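Local coordinates for protein ADP-ribosylating toxin CARDS (PDB 4TLV) that transfers the ADP-ribosyl group of NAD+ to multiple target proteins in vitro and drives vacuole formation in mammalian cells as the main virulence factor of Mycoplasma pneumoniae, at residues A[490-498]-A[521-529]; A[18-28]-A[139-149]. All blocks are in the same frame, centred on the assembly; numbering follows the deposited sequence.

Interaction 1 (A[490-498]-A[521-529]); sequences NVFFLHNKL and DENFKWYFS
N496 and N523 meet through both backbone and side chain, an example of how two like residues can hold strand 490-495 and the residues just after it to a short turn. The backbone N of N496 gives an almost straight bond to N523 O (2.9 Å, 178° at the hydrogen). Beside it, N496 ND2 reaches N523 OD1 at 3.1 Å; the acceptor lies in the plane of the N496 amide, and the two amides are only modestly turned from each other. The same ND2 also donates to L498 O, so both of its N-H groups are used, while OD1 of N496 is taken by S569.

W526 makes the third direct bond, from NE1 to L494 O at 3.1 Å. The indole holds the oxygen in its ring plane but comes to the carbonyl from well above the carbonyl plane. A water lies within bonding distance of both L494 O and F524 O. L494 CG stands anti to the backbone N (chi1 -179°), which carries CD2 over one face of the indole in a CH-pi contact, 4.0 Å from the centroid of the five-membered ring.

Farther out, the H495 imidazole leans across F524, its CD2 above the centre of one face of the phenyl ring, with the planes 34° apart. A second water links H495 NE2 to D521 OD2, and ND1 is bonded to E510. D521 OD1 accepts from N523 N, an Asx turn at the start of the 3-10 segment 522-524. F493 CB touches the rim atom F524 CD1 at 3.9 Å.

The contact thus joins strand 490-495 to the turn 522-524 and to W526, the first residue of strand 526-529, two strands that are not neighbours in the sheet, within the C-terminal beta-trefoil domain, D3.

Interaction 2 (A[18-28]-A[139-149]); sequences PEEIFEHGFST and GPIAAANVRSA. With SO4 (sulfate ion), chain G.
I141 O is gripped by F26 N at 2.8 Å and is approached by a water that lies within bonding distance of H24 O as well, while G25 CA makes a CA-H...O contact with the same oxygen. The return bond runs from I141 N to F26 O at 3.0 Å, completing a single antiparallel bridge of the hydrogen-bonded kind. G25 leaves the helix with positive phi (70°), and its lack of a side chain lets the two backbones close to 3.8 Å between G25 CA and A143 CA.

A143 presses its CB against the last helical turn, 3.3 Å from F22 O. Next to it V146 spreads its two methyls: with CG1 anti to the backbone N (chi1 -176°), that branch meets F22 CE1, and CG2 lies 4.0 Å from F26 CE2. F22 CZ rests against A149 CB at 3.7 Å, and P18 CB covers the centre of one face of the F22 ring.

On the far side of the strand, R147 binds a sulfate, probably from the crystallisation liquor, and pairs with E82. R147 and S148 both face E82 in a classic beta bulge, in the sheet that helix 18-24 packs on within the mono-ADP-ribosyltransferase domain.

How the interactions relate
The two contacts illustrate how a multidomain toxin is built from separate domains, each with its own internal contacts. Interaction 2 comes first along the chain and lies in the N-terminal mono-ADP-ribosyltransferase domain, where a helix meets the antiparallel sheet containing strand 146-156. Interaction 1 follows, in D3, where strands 490-495 and 526-529 belong to a separate antiparallel sheet. Their centres are 45 Å apart, on opposite sides of the chain's centre, and their nearest atoms stay about 25 Å from each other. They share neither strand nor sheet: one belongs to the catalytic part, the other to the C-terminal region required for annexin A2 interaction.

Interaction 1 (A[490-498]-A[521-529])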
loop_
_atom_site.group_PDB
_atom_site.type_symbol
_atom_site.label_atom_id
_atom_site.label_comp_id
_atom_site.label_asym_id
_atom_site.label_seq_id
_atom_site.Cartn_x
_atom_site.Cartn_y
_atom_site.Cartn_z
ATOM N N ASN A 490 -10.183 18.696 11.576
ATOM C CA ASN A 490 -9.099 19.297 12.340
ATOM C C ASN A 490 -7.857 18.415 12.297
ATOM O O ASN A 490 -7.810 17.383 12.956
ATOM C CB ASN A 490 -9.545 19.521 13.785
ATOM C CG ASN A 490 -10.633 20.584 13.900
ATOM O OD1 ASN A 490 -10.351 21.779 13.827
ATOM N ND2 ASN A 490 -11.883 20.150 14.062
ATOM N N VAL A 491 -6.865 18.835 11.512
ATOM C CA VAL A 491 -5.636 18.066 11.314
ATOM C C VAL A 491 -4.425 18.940 11.644
ATOM O O VAL A 491 -4.345 20.088 11.197
ATOM C CB VAL A 491 -5.551 17.549 9.858
ATOM C CG1 VAL A 491 -4.216 16.829 9.601
ATOM C CG2 VAL A 491 -6.728 16.606 9.555
ATOM N N PHE A 492 -3.489 18.399 12.433
ATOM C CA PHE A 492 -2.322 19.157 12.893
ATOM C C PHE A 492 -1.018 18.492 12.480
ATOM O O PHE A 492 -0.884 17.273 12.610
ATOM C CB PHE A 492 -2.353 19.290 14.420
ATOM C CG PHE A 492 -3.581 19.989 14.934
ATOM C CD1 PHE A 492 -4.777 19.299 15.075
ATOM C CD2 PHE A 492 -3.543 21.333 15.258
ATOM C CE1 PHE A 492 -5.905 19.937 15.551
ATOM C CE2 PHE A 492 -4.677 21.981 15.721
ATOM C CZ PHE A 492 -5.857 21.283 15.860
ATOM N N PHE A 493 -0.057 19.304 12.040
ATOM C CA PHE A 493 1.211 18.828 11.472
ATOM C C PHE A 493 2.417 19.112 12.371
ATOM O O PHE A 493 2.519 20.185 12.987
ATOM C CB PHE A 493 1.433 19.484 10.114
ATOM C CG PHE A 493 0.402 19.096 9.083
ATOM C CD1 PHE A 493 -0.848 19.705 9.060
ATOM C CD2 PHE A 493 0.676 18.100 8.161
ATOM C CE1 PHE A 493 -1.802 19.335 8.108
ATOM C CE2 PHE A 493 -0.267 17.717 7.214
ATOM C CZ PHE A 493 -1.509 18.340 7.183
ATOM N N LEU A 494 3.335 18.157 12.422
ATOM C CA LEU A 494 4.502 18.236 13.297
ATOM C C LEU A 494 5.479 19.234 12.715
ATOM O O LEU A 494 5.894 19.111 11.558
ATOM C CB LEU A 494 5.153 16.848 13.436
ATOM C CG LEU A 494 6.381 16.761 14.360
ATOM C CD1 LEU A 494 5.986 17.154 15.783
ATOM C CD2 LEU A 494 6.974 15.377 14.336
ATOM N N HIS A 495 5.829 20.250 13.503
ATOM C CA HIS A 495 6.644 21.352 13.009
ATOM C C HIS A 495 7.927 21.558 13.827
ATOM O O HIS A 495 7.882 21.678 15.056
ATOM C CB HIS A 495 5.821 22.653 13.001
ATOM C CG HIS A 495 6.560 23.836 12.459
ATOM N ND1 HIS A 495 6.800 24.968 13.207
ATOM C CD2 HIS A 495 7.116 24.065 11.245
ATOM C CE1 HIS A 495 7.467 25.846 12.478
ATOM N NE2 HIS A 495 7.672 25.323 11.283
ATOM N N ASN A 496 9.062 21.625 13.137
ATOM C CA ASN A 496 10.341 21.874 13.795
ATOM C C ASN A 496 10.521 23.376 13.983
ATOM O O ASN A 496 10.166 24.132 13.102
ATOM C CB ASN A 496 11.486 21.332 12.940
ATOM C CG ASN A 496 12.850 21.844 13.395
ATOM O OD1 ASN A 496 13.316 21.333 14.510
ATOM N ND2 ASN A 496 13.470 22.691 12.743
ATOM N N LYS A 497 11.059 23.805 15.122
ATOM C CA LYS A 497 11.315 25.242 15.344
ATOM C C LYS A 497 12.813 25.534 15.437
ATOM O O LYS A 497 13.258 26.665 15.217
ATOM C CB LYS A 497 10.630 25.721 16.623
ATOM C CG LYS A 497 9.116 25.618 16.587
ATOM C CD LYS A 497 8.509 25.798 17.974
ATOM C CE LYS A 497 8.740 27.199 18.507
ATOM N NZ LYS A 497 7.801 27.509 19.634
ATOM N N LEU A 498 13.579 24.501 15.770
ATOM C CA LEU A 498 15.025 24.621 15.966
ATOM C C LEU A 498 15.796 24.950 14.694
ATOM O O LEU A 498 15.587 24.337 13.642
ATOM C CB LEU A 498 15.584 23.326 16.563
ATOM C CG LEU A 498 17.103 23.243 16.772
ATOM C CD1 LEU A 498 17.528 24.188 17.904
ATOM C CD2 LEU A 498 17.529 21.816 17.086
ATOM N N ASP A 521 8.388 23.706 2.582
ATOM C CA ASP A 521 8.949 24.060 3.883
ATOM C C ASP A 521 9.484 22.836 4.615
ATOM O O ASP A 521 8.719 22.028 5.154
ATOM C CB ASP A 521 7.898 24.767 4.738
ATOM C CG ASP A 521 8.462 25.297 6.057
ATOM O OD1 ASP A 521 9.612 24.963 6.421
ATOM O OD2 ASP A 521 7.745 26.059 6.733
ATOM N N GLU A 522 10.807 22.715 4.648
ATOM C CA GLU A 522 11.436 21.531 5.230
ATOM C C GLU A 522 11.264 21.391 6.738
ATOM O O GLU A 522 11.503 20.319 7.281
ATOM C CB GLU A 522 12.907 21.439 4.825
ATOM C CG GLU A 522 13.087 21.308 3.328
ATOM C CD GLU A 522 14.513 21.024 2.943
ATOM O OE1 GLU A 522 15.353 20.891 3.850
ATOM O OE2 GLU A 522 14.795 20.939 1.734
ATOM N N ASN A 523 10.839 22.458 7.414
ATOM C CA ASN A 523 10.538 22.354 8.842
ATOM C C ASN A 523 9.295 21.527 9.144
ATOM O O ASN A 523 9.033 21.205 10.294
ATOM C CB ASN A 523 10.407 23.735 9.475
ATOM C CG ASN A 523 11.713 24.472 9.498
ATOM O OD1 ASN A 523 12.688 23.994 10.073
ATOM N ND2 ASN A 523 11.749 25.644 8.871
ATOM N N PHE A 524 8.546 21.165 8.109
ATOM C CA PHE A 524 7.408 20.265 8.300
ATOM C C PHE A 524 7.725 18.871 7.746
ATOM O O PHE A 524 6.859 17.987 7.775
ATOM C CB PHE A 524 6.160 20.787 7.575
ATOM C CG PHE A 524 5.467 21.942 8.269
ATOM C CD1 PHE A 524 4.557 21.711 9.285
ATOM C CD2 PHE A 524 5.695 23.248 7.862
ATOM C CE1 PHE A 524 3.906 22.764 9.913
ATOM C CE2 PHE A 524 5.049 24.312 8.483
ATOM C CZ PHE A 524 4.154 24.070 9.506
ATOM N N LYS A 525 8.938 18.693 7.219
ATOM C CA LYS A 525 9.352 17.405 6.631
ATOM C C LYS A 525 10.241 16.560 7.544
ATOM O O LYS A 525 11.227 17.058 8.098
ATOM C CB LYS A 525 10.041 17.639 5.280
ATOM C CG LYS A 525 9.154 18.381 4.285
ATOM C CD LYS A 525 9.717 18.315 2.889
ATOM C CE LYS A 525 8.712 18.902 1.894
ATOM N NZ LYS A 525 9.316 18.939 0.545
ATOM N N TRP A 526 9.904 15.272 7.665
ATOM C CA TRP A 526 10.600 14.359 8.568
ATOM C C TRP A 526 10.933 13.042 7.870
ATOM O O TRP A 526 10.280 12.660 6.899
ATOM C CB TRP A 526 9.737 14.074 9.798
ATOM C CG TRP A 526 9.334 15.306 10.509
ATOM C CD1 TRP A 526 8.265 16.109 10.221
ATOM C CD2 TRP A 526 10.007 15.909 11.615
ATOM N NE1 TRP A 526 8.232 17.179 11.084
ATOM C CE2 TRP A 526 9.287 17.077 11.957
ATOM C CE3 TRP A 526 11.145 15.576 12.357
ATOM C CZ2 TRP A 526 9.667 17.911 13.014
ATOM C CZ3 TRP A 526 11.524 16.410 13.417
ATOM C CH2 TRP A 526 10.789 17.562 13.727
ATOM N N TYR A 527 11.951 12.350 8.371
ATOM C CA TYR A 527 12.270 11.015 7.863
ATOM C C TYR A 527 12.706 10.101 8.996
ATOM O O TYR A 527 13.093 10.566 10.076
ATOM C CB TYR A 527 13.337 11.079 6.765
ATOM C CG TYR A 527 14.680 11.571 7.253
ATOM C CD1 TYR A 527 14.936 12.933 7.396
ATOM C CD2 TYR A 527 15.694 10.674 7.576
ATOM C CE1 TYR A 527 16.183 13.386 7.848
ATOM C CE2 TYR A 527 16.936 11.113 8.026
ATOM C CZ TYR A 527 17.170 12.468 8.160
ATOM O OH TYR A 527 18.403 12.898 8.609
ATOM N N PHE A 528 12.619 8.795 8.755
ATOM C CA PHE A 528 12.919 7.795 9.774
ATOM C C PHE A 528 14.307 7.205 9.544
ATOM O O PHE A 528 14.749 7.083 8.393
ATOM C CB PHE A 528 11.864 6.678 9.740
ATOM C CG PHE A 528 10.459 7.172 9.990
ATOM C CD1 PHE A 528 9.721 7.750 8.964
ATOM C CD2 PHE A 528 9.888 7.061 11.253
ATOM C CE1 PHE A 528 8.431 8.220 9.190
ATOM C CE2 PHE A 528 8.597 7.529 11.495
ATOM C CZ PHE A 528 7.868 8.111 10.465
ATOM N N SER A 529 14.982 6.854 10.639
ATOM C CA SER A 529 16.348 6.306 10.598
ATOM C C SER A 529 16.463 5.076 11.464
ATOM O O SER A 529 16.020 5.079 12.611
ATOM C CB SER A 529 17.375 7.322 11.125
ATOM O OG SER A 529 17.318 8.535 10.407
HETATM O O HOH W 1 4.822 17.711 9.306
HETATM O O HOH W 2 8.425 26.702 9.193
#

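Interaction 2 (A[18-28]-A[139-149])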
loop_
_atom_site.group_PDB
_atom_site.type_symbol
_atom_site.label_atom_id
_atom_site.label_comp_id
_atom_site.label_asym_id
_atom_site.label_seq_id
_atom_site.Cartn_x
_atom_site.Cartn_y
_atom_site.Cartn_z
ATOM N N PRO A 18 3.906 -24.129 -14.929
ATOM C CA PRO A 18 4.498 -24.774 -13.753
ATOM C C PRO A 18 5.498 -25.863 -14.126
ATOM O O PRO A 18 6.463 -26.095 -13.387
ATOM C CB PRO A 18 3.279 -25.351 -13.031
ATOM C CG PRO A 18 2.176 -24.416 -13.389
ATOM C CD PRO A 18 2.441 -24.050 -14.834
ATOM N N GLU A 19 5.298 -26.514 -15.268
ATOM C CA GLU A 19 6.240 -27.548 -15.662
ATOM C C GLU A 19 7.652 -26.965 -15.682
ATOM O O GLU A 19 8.598 -27.589 -15.199
ATOM C CB GLU A 19 5.883 -28.142 -17.027
ATOM C CG GLU A 19 6.848 -29.239 -17.469
ATOM C CD GLU A 19 6.680 -29.616 -18.933
ATOM O OE1 GLU A 19 5.665 -29.206 -19.540
ATOM O OE2 GLU A 19 7.564 -30.316 -19.475
ATOM N N GLU A 20 7.798 -25.762 -16.225
ATOM C CA GLU A 20 9.115 -25.128 -16.276
ATOM C C GLU A 20 9.561 -24.556 -14.919
ATOM O O GLU A 20 10.671 -24.815 -14.455
ATOM C CB GLU A 20 9.128 -24.012 -17.311
ATOM C CG GLU A 20 10.510 -23.408 -17.514
ATOM C CD GLU A 20 10.497 -22.223 -18.472
ATOM O OE1 GLU A 20 9.506 -22.056 -19.229
ATOM O OE2 GLU A 20 11.484 -21.460 -18.468
ATOM N N ILE A 21 8.697 -23.757 -14.305
ATOM C CA ILE A 21 9.033 -23.066 -13.057
ATOM C C ILE A 21 9.269 -24.028 -11.892
ATOM O O ILE A 21 10.204 -23.847 -11.115
ATOM C CB ILE A 21 7.928 -22.062 -12.666
ATOM C CG1 ILE A 21 7.700 -21.035 -13.792
ATOM C CG2 ILE A 21 8.254 -21.384 -11.314
ATOM C CD1 ILE A 21 8.962 -20.285 -14.222
ATOM N N PHE A 22 8.411 -25.040 -11.761
ATOM C CA PHE A 22 8.532 -26.020 -10.679
ATOM C C PHE A 22 9.870 -26.743 -10.753
ATOM O O PHE A 22 10.379 -27.217 -9.746
ATOM C CB PHE A 22 7.385 -27.049 -10.692
ATOM C CG PHE A 22 6.073 -26.532 -10.132
ATOM C CD1 PHE A 22 5.931 -25.210 -9.724
ATOM C CD2 PHE A 22 4.975 -27.382 -10.023
ATOM C CE1 PHE A 22 4.710 -24.744 -9.199
ATOM C CE2 PHE A 22 3.763 -26.937 -9.520
ATOM C CZ PHE A 22 3.622 -25.612 -9.101
ATOM N N GLU A 23 10.438 -26.809 -11.952
ATOM C CA GLU A 23 11.701 -27.503 -12.156
ATOM C C GLU A 23 12.923 -26.583 -12.081
ATOM O O GLU A 23 13.970 -26.978 -11.573
ATOM C CB GLU A 23 11.695 -28.234 -13.502
ATOM C CG GLU A 23 13.088 -28.657 -13.938
ATOM C CD GLU A 23 13.082 -29.881 -14.817
ATOM O OE1 GLU A 23 12.188 -29.986 -15.686
ATOM O OE2 GLU A 23 13.975 -30.740 -14.637
ATOM N N HIS A 24 12.784 -25.359 -12.581
ATOM C CA HIS A 24 13.931 -24.466 -12.731
ATOM C C HIS A 24 13.928 -23.198 -11.876
ATOM O O HIS A 24 14.925 -22.486 -11.863
ATOM C CB HIS A 24 14.081 -24.047 -14.191
ATOM C CG HIS A 24 14.293 -25.198 -15.119
ATOM N ND1 HIS A 24 15.480 -25.894 -15.178
ATOM C CD2 HIS A 24 13.466 -25.782 -16.017
ATOM C CE1 HIS A 24 15.376 -26.860 -16.074
ATOM N NE2 HIS A 24 14.165 -26.812 -16.599
ATOM N N GLY A 25 12.822 -22.899 -11.198
ATOM C CA GLY A 25 12.715 -21.633 -10.481
ATOM C C GLY A 25 12.618 -20.452 -11.439
ATOM O O GLY A 25 12.152 -20.600 -12.570
ATOM N N PHE A 26 13.047 -19.271 -10.992
ATOM C CA PHE A 26 13.023 -18.082 -11.838
ATOM C C PHE A 26 14.436 -17.562 -12.077
ATOM O O PHE A 26 15.238 -17.487 -11.159
ATOM C CB PHE A 26 12.193 -16.972 -11.178
ATOM C CG PHE A 26 10.739 -17.311 -11.013
ATOM C CD1 PHE A 26 9.841 -17.091 -12.057
ATOM C CD2 PHE A 26 10.273 -17.853 -9.826
ATOM C CE1 PHE A 26 8.508 -17.408 -11.915
ATOM C CE2 PHE A 26 8.923 -18.173 -9.669
ATOM C CZ PHE A 26 8.041 -17.942 -10.714
ATOM N N SER A 27 14.731 -17.186 -13.310
ATOM C CA SER A 27 16.060 -16.675 -13.649
ATOM C C SER A 27 16.024 -15.165 -13.775
ATOM O O SER A 27 14.960 -14.591 -14.000
ATOM C CB SER A 27 16.536 -17.288 -14.975
ATOM O OG SER A 27 16.782 -18.677 -14.814
ATOM N N THR A 28 17.179 -14.513 -13.645
ATOM C CA THR A 28 17.227 -13.055 -13.728
ATOM C C THR A 28 17.262 -12.589 -15.184
ATOM O O THR A 28 17.610 -13.355 -16.082
ATOM C CB THR A 28 18.491 -12.503 -13.039
ATOM O OG1 THR A 28 19.642 -12.885 -13.800
ATOM C CG2 THR A 28 18.624 -13.055 -11.604
ATOM N N GLY A 139 19.051 -11.856 -7.091
ATOM C CA GLY A 139 19.406 -12.996 -7.925
ATOM C C GLY A 139 18.324 -14.043 -8.134
ATOM O O GLY A 139 17.161 -13.846 -7.758
ATOM N N PRO A 140 18.703 -15.175 -8.735
ATOM C CA PRO A 140 17.777 -16.241 -9.126
ATOM C C PRO A 140 16.989 -16.830 -7.958
ATOM O O PRO A 140 17.464 -16.866 -6.820
ATOM C CB PRO A 140 18.711 -17.336 -9.685
ATOM C CG PRO A 140 19.956 -16.619 -10.056
ATOM C CD PRO A 140 20.100 -15.514 -9.059
ATOM N N ILE A 141 15.796 -17.323 -8.261
ATOM C CA ILE A 141 14.976 -17.998 -7.267
ATOM C C ILE A 141 14.977 -19.480 -7.592
ATOM O O ILE A 141 14.613 -19.856 -8.698
ATOM C CB ILE A 141 13.517 -17.481 -7.284
ATOM C CG1 ILE A 141 13.481 -15.989 -6.939
ATOM C CG2 ILE A 141 12.657 -18.277 -6.278
ATOM C CD1 ILE A 141 12.077 -15.381 -7.017
ATOM N N ALA A 142 15.401 -20.304 -6.635
ATOM C CA ALA A 142 15.479 -21.750 -6.834
ATOM C C ALA A 142 14.101 -22.400 -6.927
ATOM O O ALA A 142 13.147 -21.934 -6.309
ATOM C CB ALA A 142 16.258 -22.381 -5.710
ATOM N N ALA A 143 14.011 -23.507 -7.671
ATOM C CA ALA A 143 12.751 -24.247 -7.763
ATOM C C ALA A 143 12.225 -24.639 -6.381
ATOM O O ALA A 143 11.012 -24.661 -6.143
ATOM C CB ALA A 143 12.933 -25.494 -8.638
ATOM N N ALA A 144 13.143 -24.959 -5.473
ATOM C CA ALA A 144 12.779 -25.384 -4.124
ATOM C C ALA A 144 11.990 -24.352 -3.302
ATOM O O ALA A 144 11.323 -24.731 -2.339
ATOM C CB ALA A 144 14.023 -25.854 -3.349
ATOM N N ASN A 145 12.065 -23.070 -3.676
ATOM C CA ASN A 145 11.276 -22.027 -3.007
ATOM C C ASN A 145 9.809 -21.992 -3.470
ATOM O O ASN A 145 8.962 -21.414 -2.795
ATOM C CB ASN A 145 11.871 -20.621 -3.247
ATOM C CG ASN A 145 13.162 -20.380 -2.482
ATOM O OD1 ASN A 145 14.219 -21.101 -2.849
ATOM N ND2 ASN A 145 13.211 -19.530 -1.578
ATOM N N VAL A 146 9.518 -22.572 -4.632
ATOM C CA VAL A 146 8.202 -22.378 -5.249
ATOM C C VAL A 146 7.240 -23.461 -4.767
ATOM O O VAL A 146 7.425 -24.650 -5.062
ATOM C CB VAL A 146 8.289 -22.380 -6.794
ATOM C CG1 VAL A 146 6.918 -22.083 -7.417
ATOM C CG2 VAL A 146 9.310 -21.350 -7.276
ATOM N N ARG A 147 6.244 -23.066 -3.984
ATOM C CA ARG A 147 5.378 -24.060 -3.365
ATOM C C ARG A 147 4.199 -24.454 -4.239
ATOM O O ARG A 147 3.876 -25.638 -4.338
ATOM C CB ARG A 147 4.864 -23.605 -1.994
ATOM C CG ARG A 147 3.999 -24.681 -1.293
ATOM C CD ARG A 147 3.779 -24.397 0.197
ATOM N NE ARG A 147 2.699 -23.428 0.414
ATOM C CZ ARG A 147 2.129 -23.212 1.592
ATOM N NH1 ARG A 147 2.533 -23.898 2.665
ATOM N NH2 ARG A 147 1.155 -22.324 1.705
ATOM N N SER A 148 3.549 -23.463 -4.852
ATOM C CA SER A 148 2.263 -23.700 -5.523
ATOM C C SER A 148 2.096 -22.818 -6.749
ATOM O O SER A 148 2.801 -21.821 -6.912
ATOM C CB SER A 148 1.100 -23.404 -4.565
ATOM O OG SER A 148 1.290 -24.038 -3.310
ATOM N N ALA A 149 1.136 -23.176 -7.598
ATOM C CA ALA A 149 0.735 -22.328 -8.717
ATOM C C ALA A 149 -0.770 -22.438 -8.946
ATOM O O ALA A 149 -1.363 -23.474 -8.639
ATOM C CB ALA A 149 1.476 -22.723 -9.966
HETATM S S SO4 G . 1.237 -21.856 5.643
HETATM O O1 SO4 G . 2.046 -23.049 5.410
HETATM O O2 SO4 G . 0.340 -22.039 6.799
HETATM O O3 SO4 G . 2.130 -20.737 5.925
HETATM O O4 SO4 G . 0.420 -21.584 4.444
HETATM O O HOH W 3 16.539 -20.485 -11.037
#